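Long-range contacts in DMATS type aromatic prenyltransferase (Streptomyces coelicolor, PDB 6ZS0), which probably transfers a dimethylallyl group to the 5-position of the tryptophan indole, as an ABBA-barrel aromatic prenyltransferase: residues A[6-17]-A[60-68]; A[147-155]-A[188-196]. All blocks are in the same frame, centred on the assembly; numbering follows the deposited sequence.

Contact 1: residues A[6-17]-A[60-68]; sequences LGSFTGGQLRRL and DHTPVEFSL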
loop_
_atom_site.group_PDB
_atom_site.type_symbol
_atom_site.label_atom_id
_atom_site.label_comp_id
_atom_site.label_asym_id
_atom_site.label_seq_id
_atom_site.Cartn_x
_atom_site.Cartn_y
_atom_site.Cartn_z
ATOM N N LEU A 6 17.564 7.670 -6.400
ATOM C CA LEU A 6 16.233 7.189 -5.995
ATOM C C LEU A 6 15.181 8.056 -6.667
ATOM O O LEU A 6 14.181 7.495 -7.156
ATOM C CB LEU A 6 16.083 7.256 -4.476
ATOM C CG LEU A 6 16.501 6.002 -3.733
ATOM C CD1 LEU A 6 16.398 6.240 -2.240
ATOM C CD2 LEU A 6 15.663 4.781 -4.165
ATOM N N GLY A 7 15.374 9.386 -6.693
ATOM C CA GLY A 7 14.402 10.307 -7.312
ATOM C C GLY A 7 14.264 10.101 -8.813
ATOM O O GLY A 7 13.130 10.052 -9.307
ATOM N N SER A 8 15.367 9.988 -9.552
ATOM C CA SER A 8 15.303 9.858 -11.024
ATOM C C SER A 8 14.677 8.511 -11.361
ATOM O O SER A 8 13.853 8.433 -12.293
ATOM C CB SER A 8 16.639 10.049 -11.683
ATOM O OG SER A 8 17.524 8.965 -11.448
ATOM N N PHE A 9 15.030 7.461 -10.628
ATOM C CA PHE A 9 14.595 6.090 -10.942
ATOM C C PHE A 9 13.105 5.940 -10.617
ATOM O O PHE A 9 12.328 5.490 -11.489
ATOM C CB PHE A 9 15.450 5.066 -10.197
ATOM C CG PHE A 9 15.046 3.642 -10.462
ATOM C CD1 PHE A 9 14.135 2.997 -9.644
ATOM C CD2 PHE A 9 15.589 2.939 -11.523
ATOM C CE1 PHE A 9 13.772 1.675 -9.882
ATOM C CE2 PHE A 9 15.229 1.619 -11.750
ATOM C CZ PHE A 9 14.323 0.989 -10.934
ATOM N N THR A 10 12.687 6.301 -9.412
ATOM C CA THR A 10 11.261 6.137 -8.988
ATOM C C THR A 10 10.404 7.146 -9.744
ATOM O O THR A 10 9.246 6.837 -10.021
ATOM C CB THR A 10 11.085 6.234 -7.473
ATOM O OG1 THR A 10 11.424 7.543 -6.992
ATOM C CG2 THR A 10 11.868 5.162 -6.743
ATOM N N GLY A 11 10.977 8.278 -10.097
ATOM C CA GLY A 11 10.291 9.314 -10.900
ATOM C C GLY A 11 10.018 8.832 -12.293
ATOM O O GLY A 11 8.894 9.046 -12.794
ATOM N N GLY A 12 10.991 8.174 -12.918
ATOM C CA GLY A 12 10.838 7.551 -14.229
ATOM C C GLY A 12 9.734 6.519 -14.180
ATOM O O GLY A 12 8.887 6.490 -15.080
ATOM N N GLN A 13 9.697 5.712 -13.117
ATOM C CA GLN A 13 8.643 4.696 -12.943
ATOM C C GLN A 13 7.291 5.391 -12.804
ATOM O O GLN A 13 6.339 4.926 -13.405
ATOM C CB GLN A 13 8.954 3.800 -11.748
ATOM C CG GLN A 13 10.125 2.859 -12.005
ATOM C CD GLN A 13 10.478 2.036 -10.800
ATOM O OE1 GLN A 13 10.485 2.527 -9.668
ATOM N NE2 GLN A 13 10.677 0.743 -11.035
ATOM N N LEU A 14 7.200 6.455 -12.005
ATOM C CA LEU A 14 5.920 7.163 -11.787
ATOM C C LEU A 14 5.421 7.675 -13.145
ATOM O O LEU A 14 4.237 7.512 -13.443
ATOM C CB LEU A 14 6.102 8.286 -10.767
ATOM C CG LEU A 14 4.825 9.067 -10.425
ATOM C CD1 LEU A 14 4.891 9.627 -9.008
ATOM C CD2 LEU A 14 4.561 10.179 -11.435
ATOM N N ARG A 15 6.307 8.253 -13.940
ATOM C CA ARG A 15 5.940 8.852 -15.240
ATOM C C ARG A 15 5.430 7.778 -16.192
ATOM O O ARG A 15 4.368 8.012 -16.842
ATOM C CB ARG A 15 7.131 9.585 -15.839
ATOM C CG ARG A 15 7.497 10.864 -15.110
ATOM C CD ARG A 15 8.754 11.448 -15.729
ATOM N NE ARG A 15 9.229 12.576 -14.933
ATOM C CZ ARG A 15 8.785 13.826 -15.039
ATOM N NH1 ARG A 15 9.291 14.780 -14.266
ATOM N NH2 ARG A 15 7.856 14.122 -15.925
ATOM N N ARG A 16 6.153 6.670 -16.313
ATOM C CA ARG A 16 5.795 5.602 -17.278
ATOM C C ARG A 16 4.513 4.923 -16.813
ATOM O O ARG A 16 3.626 4.690 -17.645
ATOM C CB ARG A 16 6.948 4.624 -17.484
ATOM C CG ARG A 16 8.181 5.261 -18.113
ATOM C CD ARG A 16 9.240 4.234 -18.441
ATOM N NE ARG A 16 9.614 3.437 -17.273
ATOM C CZ ARG A 16 10.601 3.727 -16.438
ATOM N NH1 ARG A 16 11.351 4.791 -16.634
ATOM N NH2 ARG A 16 10.847 2.930 -15.412
ATOM N N LEU A 17 4.389 4.625 -15.524
ATOM C CA LEU A 17 3.166 4.001 -14.983
ATOM C C LEU A 17 1.993 4.971 -15.105
ATOM O O LEU A 17 0.919 4.515 -15.467
ATOM C CB LEU A 17 3.382 3.608 -13.519
ATOM C CG LEU A 17 4.184 2.352 -13.261
ATOM C CD1 LEU A 17 4.503 2.264 -11.771
ATOM C CD2 LEU A 17 3.434 1.109 -13.736
ATOM N N ASP A 60 13.157 -4.864 -0.822
ATOM C CA ASP A 60 14.553 -4.444 -1.118
ATOM C C ASP A 60 14.851 -3.060 -0.519
ATOM O O ASP A 60 15.925 -2.527 -0.820
ATOM C CB ASP A 60 14.872 -4.505 -2.603
ATOM C CG ASP A 60 14.301 -3.375 -3.440
ATOM O OD1 ASP A 60 13.451 -2.619 -2.923
ATOM O OD2 ASP A 60 14.712 -3.308 -4.617
ATOM N N HIS A 61 13.957 -2.525 0.285
ATOM C CA HIS A 61 14.150 -1.273 1.060
ATOM C C HIS A 61 14.069 -0.065 0.135
ATOM O O HIS A 61 14.553 1.009 0.555
ATOM C CB HIS A 61 15.445 -1.296 1.849
ATOM C CG HIS A 61 15.569 -2.534 2.666
ATOM N ND1 HIS A 61 14.683 -2.829 3.686
ATOM C CD2 HIS A 61 16.404 -3.591 2.567
ATOM C CE1 HIS A 61 15.050 -3.994 4.231
ATOM N NE2 HIS A 61 16.080 -4.463 3.579
ATOM N N THR A 62 13.461 -0.183 -1.045
ATOM C CA THR A 62 13.084 1.036 -1.801
ATOM C C THR A 62 11.967 1.739 -1.037
ATOM O O THR A 62 10.972 1.113 -0.690
ATOM C CB THR A 62 12.640 0.730 -3.228
ATOM O OG1 THR A 62 13.622 -0.055 -3.907
ATOM C CG2 THR A 62 12.404 2.008 -4.004
ATOM N N PRO A 63 12.055 3.060 -0.722
ATOM C CA PRO A 63 11.004 3.701 0.059
ATOM C C PRO A 63 9.838 4.237 -0.759
ATOM O O PRO A 63 9.238 5.251 -0.400
ATOM C CB PRO A 63 11.772 4.845 0.717
ATOM C CG PRO A 63 12.766 5.248 -0.337
ATOM C CD PRO A 63 13.224 3.934 -0.942
ATOM N N VAL A 64 9.540 3.548 -1.865
ATOM C CA VAL A 64 8.449 3.857 -2.799
ATOM C C VAL A 64 7.856 2.531 -3.248
ATOM O O VAL A 64 8.642 1.601 -3.482
ATOM C CB VAL A 64 8.938 4.642 -4.016
ATOM C CG1 VAL A 64 7.789 5.038 -4.918
ATOM C CG2 VAL A 64 9.737 5.885 -3.621
ATOM N N GLU A 65 6.540 2.503 -3.370
ATOM C CA GLU A 65 5.809 1.366 -3.959
ATOM C C GLU A 65 4.665 1.942 -4.760
ATOM O O GLU A 65 4.212 3.020 -4.446
ATOM C CB GLU A 65 5.284 0.425 -2.874
ATOM C CG GLU A 65 4.526 -0.778 -3.434
ATOM C CD GLU A 65 3.917 -1.670 -2.361
ATOM O OE1 GLU A 65 2.941 -1.225 -1.714
ATOM O OE2 GLU A 65 4.436 -2.806 -2.173
ATOM N N PHE A 66 4.280 1.281 -5.829
ATOM C CA PHE A 66 3.157 1.747 -6.664
ATOM C C PHE A 66 1.994 0.781 -6.537
ATOM O O PHE A 66 2.177 -0.375 -6.107
ATOM C CB PHE A 66 3.561 1.857 -8.124
ATOM C CG PHE A 66 4.689 2.831 -8.338
ATOM C CD1 PHE A 66 5.993 2.383 -8.504
ATOM C CD2 PHE A 66 4.446 4.195 -8.329
ATOM C CE1 PHE A 66 7.035 3.281 -8.704
ATOM C CE2 PHE A 66 5.488 5.091 -8.517
ATOM C CZ PHE A 66 6.777 4.635 -8.722
ATOM N N SER A 67 0.815 1.257 -6.864
ATOM C CA SER A 67 -0.344 0.355 -7.023
ATOM C C SER A 67 -1.227 0.845 -8.161
ATOM O O SER A 67 -1.296 2.055 -8.399
ATOM C CB SER A 67 -1.093 0.179 -5.728
ATOM O OG SER A 67 -1.739 1.367 -5.289
ATOM N N LEU A 68 -1.912 -0.099 -8.796
ATOM C CA LEU A 68 -2.997 0.184 -9.758
ATOM C C LEU A 68 -4.239 -0.528 -9.279
ATOM O O LEU A 68 -4.179 -1.766 -9.081
ATOM C CB LEU A 68 -2.609 -0.295 -11.148
ATOM C CG LEU A 68 -1.517 0.515 -11.834
ATOM C CD1 LEU A 68 -1.125 -0.111 -13.157
ATOM C CD2 LEU A 68 -1.948 1.951 -12.043
#

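Contact 2: residues A[147-155]-A[188-196]; sequences GVKVYLNPA and YPFLALDLG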
loop_
_atom_site.group_PDB
_atom_site.type_symbol
_atom_site.label_atom_id
_atom_site.label_comp_id
_atom_site.label_asym_id
_atom_site.label_seq_id
_atom_site.Cartn_x
_atom_site.Cartn_y
_atom_site.Cartn_z
ATOM N N GLY A 147 -5.464 12.418 -3.857
ATOM C CA GLY A 147 -5.986 11.937 -2.573
ATOM C C GLY A 147 -4.798 11.634 -1.689
ATOM O O GLY A 147 -3.790 11.168 -2.238
ATOM N N VAL A 148 -4.879 11.955 -0.413
ATOM C CA VAL A 148 -3.769 11.721 0.547
ATOM C C VAL A 148 -4.237 10.755 1.636
ATOM O O VAL A 148 -5.259 11.002 2.263
ATOM C CB VAL A 148 -3.255 13.042 1.125
ATOM C CG1 VAL A 148 -2.204 12.831 2.197
ATOM C CG2 VAL A 148 -2.723 13.948 0.020
ATOM N N LYS A 149 -3.477 9.690 1.856
ATOM C CA LYS A 149 -3.731 8.689 2.896
ATOM C C LYS A 149 -2.464 8.619 3.744
ATOM O O LYS A 149 -1.394 8.575 3.136
ATOM C CB LYS A 149 -4.009 7.342 2.237
ATOM C CG LYS A 149 -4.582 6.267 3.140
ATOM C CD LYS A 149 -5.127 5.091 2.356
ATOM C CE LYS A 149 -5.779 5.503 1.056
ATOM N NZ LYS A 149 -6.634 4.427 0.499
ATOM N N VAL A 150 -2.596 8.645 5.057
ATOM C CA VAL A 150 -1.461 8.510 5.993
ATOM C C VAL A 150 -1.568 7.188 6.731
ATOM O O VAL A 150 -2.635 6.906 7.252
ATOM C CB VAL A 150 -1.442 9.705 6.958
ATOM C CG1 VAL A 150 -0.311 9.616 7.939
ATOM C CG2 VAL A 150 -1.359 10.985 6.153
ATOM N N TYR A 151 -0.447 6.448 6.799
ATOM C CA TYR A 151 -0.300 5.143 7.484
ATOM C C TYR A 151 0.543 5.339 8.732
ATOM O O TYR A 151 1.630 5.890 8.634
ATOM C CB TYR A 151 0.361 4.135 6.561
ATOM C CG TYR A 151 -0.492 3.686 5.412
ATOM C CD1 TYR A 151 -0.604 4.460 4.278
ATOM C CD2 TYR A 151 -1.183 2.490 5.469
ATOM C CE1 TYR A 151 -1.392 4.048 3.209
ATOM C CE2 TYR A 151 -1.981 2.075 4.416
ATOM C CZ TYR A 151 -2.089 2.860 3.295
ATOM O OH TYR A 151 -2.842 2.440 2.231
ATOM N N LEU A 152 -0.006 4.912 9.857
ATOM C CA LEU A 152 0.639 5.003 11.180
ATOM C C LEU A 152 0.753 3.607 11.786
ATOM O O LEU A 152 0.112 2.665 11.257
ATOM C CB LEU A 152 -0.189 5.935 12.054
ATOM C CG LEU A 152 -0.456 7.322 11.486
ATOM C CD1 LEU A 152 -1.513 8.023 12.294
ATOM C CD2 LEU A 152 0.833 8.123 11.475
ATOM N N ASN A 153 1.557 3.481 12.832
ATOM C CA ASN A 153 2.011 2.181 13.416
ATOM C C ASN A 153 1.369 1.924 14.774
ATOM O O ASN A 153 1.809 2.495 15.771
ATOM C CB ASN A 153 3.525 2.205 13.584
ATOM C CG ASN A 153 4.076 0.928 14.173
ATOM O OD1 ASN A 153 3.371 -0.071 14.291
ATOM N ND2 ASN A 153 5.339 0.968 14.551
ATOM N N PRO A 154 0.314 1.087 14.868
ATOM C CA PRO A 154 -0.288 0.768 16.161
ATOM C C PRO A 154 0.694 0.137 17.166
ATOM O O PRO A 154 0.385 0.182 18.381
ATOM C CB PRO A 154 -1.400 -0.210 15.767
ATOM C CG PRO A 154 -1.759 0.200 14.375
ATOM C CD PRO A 154 -0.420 0.477 13.747
ATOM N N ALA A 155 1.793 -0.477 16.702
ATOM C CA ALA A 155 2.808 -1.161 17.538
ATOM C C ALA A 155 3.940 -0.209 17.923
ATOM O O ALA A 155 4.985 -0.711 18.406
ATOM C CB ALA A 155 3.354 -2.374 16.839
ATOM N N TYR A 188 -1.974 -5.756 14.419
ATOM C CA TYR A 188 -2.574 -4.526 13.859
ATOM C C TYR A 188 -1.454 -3.759 13.186
ATOM O O TYR A 188 -0.870 -2.851 13.791
ATOM C CB TYR A 188 -3.245 -3.709 14.975
ATOM C CG TYR A 188 -4.290 -4.477 15.717
ATOM C CD1 TYR A 188 -5.581 -4.577 15.226
ATOM C CD2 TYR A 188 -3.967 -5.169 16.862
ATOM C CE1 TYR A 188 -6.540 -5.339 15.872
ATOM C CE2 TYR A 188 -4.909 -5.926 17.531
ATOM C CZ TYR A 188 -6.195 -6.018 17.032
ATOM O OH TYR A 188 -7.136 -6.773 17.683
ATOM N N PRO A 189 -1.068 -4.123 11.950
ATOM C CA PRO A 189 0.145 -3.544 11.354
ATOM C C PRO A 189 0.019 -2.058 10.999
ATOM O O PRO A 189 1.033 -1.396 11.006
ATOM C CB PRO A 189 0.445 -4.393 10.123
ATOM C CG PRO A 189 -0.855 -5.101 9.807
ATOM C CD PRO A 189 -1.647 -5.196 11.109
ATOM N N PHE A 190 -1.175 -1.555 10.717
ATOM C CA PHE A 190 -1.365 -0.148 10.301
ATOM C C PHE A 190 -2.699 0.365 10.779
ATOM O O PHE A 190 -3.680 -0.418 10.809
ATOM C CB PHE A 190 -1.377 0.006 8.778
ATOM C CG PHE A 190 -0.188 -0.596 8.084
ATOM C CD1 PHE A 190 1.020 0.063 8.060
ATOM C CD2 PHE A 190 -0.290 -1.796 7.396
ATOM C CE1 PHE A 190 2.117 -0.487 7.425
ATOM C CE2 PHE A 190 0.812 -2.356 6.767
ATOM C CZ PHE A 190 2.021 -1.700 6.788
ATOM N N LEU A 191 -2.742 1.649 11.130
ATOM C CA LEU A 191 -3.979 2.425 11.068
ATOM C C LEU A 191 -3.769 3.548 10.066
ATOM O O LEU A 191 -2.694 4.219 10.117
ATOM C CB LEU A 191 -4.313 2.967 12.448
ATOM C CG LEU A 191 -5.655 3.680 12.549
ATOM C CD1 LEU A 191 -6.299 3.348 13.884
ATOM C CD2 LEU A 191 -5.494 5.173 12.379
ATOM N N ALA A 192 -4.720 3.736 9.171
ATOM C CA ALA A 192 -4.587 4.738 8.107
ATOM C C ALA A 192 -5.776 5.714 8.124
ATOM O O ALA A 192 -6.878 5.348 8.543
ATOM C CB ALA A 192 -4.440 4.073 6.785
ATOM N N LEU A 193 -5.503 6.932 7.717
ATOM C CA LEU A 193 -6.528 7.997 7.547
ATOM C C LEU A 193 -6.504 8.472 6.108
ATOM O O LEU A 193 -5.461 8.838 5.644
ATOM C CB LEU A 193 -6.224 9.172 8.482
ATOM C CG LEU A 193 -6.473 8.940 9.958
ATOM C CD1 LEU A 193 -6.128 10.207 10.749
ATOM C CD2 LEU A 193 -7.930 8.548 10.192
ATOM N N ASP A 194 -7.661 8.517 5.463
ATOM C CA ASP A 194 -7.842 9.156 4.143
ATOM C C ASP A 194 -8.105 10.648 4.380
ATOM O O ASP A 194 -9.123 10.929 4.978
ATOM C CB ASP A 194 -9.012 8.512 3.404
ATOM C CG ASP A 194 -8.594 7.712 2.205
ATOM O OD1 ASP A 194 -8.084 8.329 1.247
ATOM O OD2 ASP A 194 -8.764 6.492 2.245
ATOM N N LEU A 195 -7.189 11.541 3.990
ATOM C CA LEU A 195 -7.312 13.022 4.210
ATOM C C LEU A 195 -7.722 13.747 2.912
ATOM O O LEU A 195 -7.170 13.459 1.826
ATOM C CB LEU A 195 -5.987 13.579 4.736
ATOM C CG LEU A 195 -5.394 12.881 5.956
ATOM C CD1 LEU A 195 -4.051 13.489 6.305
ATOM C CD2 LEU A 195 -6.336 12.949 7.137
ATOM N N GLY A 196 -8.659 14.679 3.027
ATOM C CA GLY A 196 -9.153 15.485 1.896
ATOM C C GLY A 196 -9.868 16.720 2.395
ATOM O O GLY A 196 -9.532 17.202 3.491
HETATM O O HOH W 1 -7.797 11.250 0.102
HETATM O O HOH W 2 3.198 -2.083 12.413
#

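Contact 1: residues A[6-17]-A[60-68]
In the ABBA barrel, whose ring of helices surrounds a closed antiparallel sheet, F66 on strand 64-68 packs up against L17, L14, Q13 and T10 of the outer helix 6-17. Helix and strand run almost parallel, their axes 4° apart and 10.1 Å from each other at the closest. The F66 ring does most of the work. Over one face lies L17, whose CD1 sits 3.8 Å from the ring centroid in a CH-pi contact and only 3.5 Å from F66 CG. The far end of the ring reaches the helix backbone: F66 CZ comes 3.6 Å from T10 O, which lies at the ring edge. Q13 CB approaches obliquely, 3.6 Å from F66 CE1, and the Q13 amide stands almost perpendicular to the ring with its OE1 in the ring plane; that OE1 is hydrogen-bonded to S345. Toward the helix start, T10 CG2 meets V64 CG2 at 3.8 Å. T10 OG1 stands between the backbone N and the carbonyl carbon (chi1 65°) and bonds L6 O at 2.8 Å, which leaves CG2 on the strand side. Both methyls of L6 close on P63, with L6 CD2 4.1 Å from P63 CD. Without the ring, as with an alanine here, L17 CD1 would probably lose the face it rests on, and a gap would open between it and the helix backbone at T10 and L14. No hydrogen bond crosses between the two segments, and the contact rests mainly on the fit of apolar groups round the F66 ring.

Contact 2: residues A[147-155]-A[188-196]
V148 to L152 pair with L195 to L191 in an antiparallel ladder between neighbouring strands of the barrel sheet. The tight part is the backbone and the face bearing V148, V150, L152, L191, L193 and L195, which helix 162-175 helps to cover. Five backbone hydrogen bonds tie the ladder, such as L193 N to V150 O at 2.9 Å. On this face V150 CG2 touches L195 CD1 at 3.7 Å. Past the ladder, P154 CG presses on Y188 O at 3.2 Å, and water 2 links N153 OD1 to P189 O.

The other face is looser: K149, Y151 and D194 are partly exposed there, with A192 as the buried floor under the Y151 ring. K149 bends at chi3 (-36°) and brings NZ to 3.4 Å from D194 OD2, a long salt bridge. The Y151 ring takes A192 CB over one face, 4.1 Å from its centroid, and turns its edge to the F190 face in a T-shaped pair, planes 85° apart. Backbone bonds therefore fix the register, while this second face looks into the barrel, where D194, set among K149, R202 and K204, probably offsets part of their positive charge.

Overall arrangement
Both contacts reach the same antiparallel barrel sheet, and both are largely buried, but they act at different levels of the fold. Contact 1 fastens an outer helix to a strand of the sheet, whereas contact 2 joins two adjacent strands within it. Their centres lie 20 Å apart and their nearest atoms about 8 Å, so they do not meet; both segments of contact 1 precede those of contact 2 in the chain. The chemistry follows the place: the helix-to-sheet layer outside the barrel depends on side-chain fit, while the strand pair rests on main-chain hydrogen bonding and sets its polar and aromatic groups on the side facing the lumen.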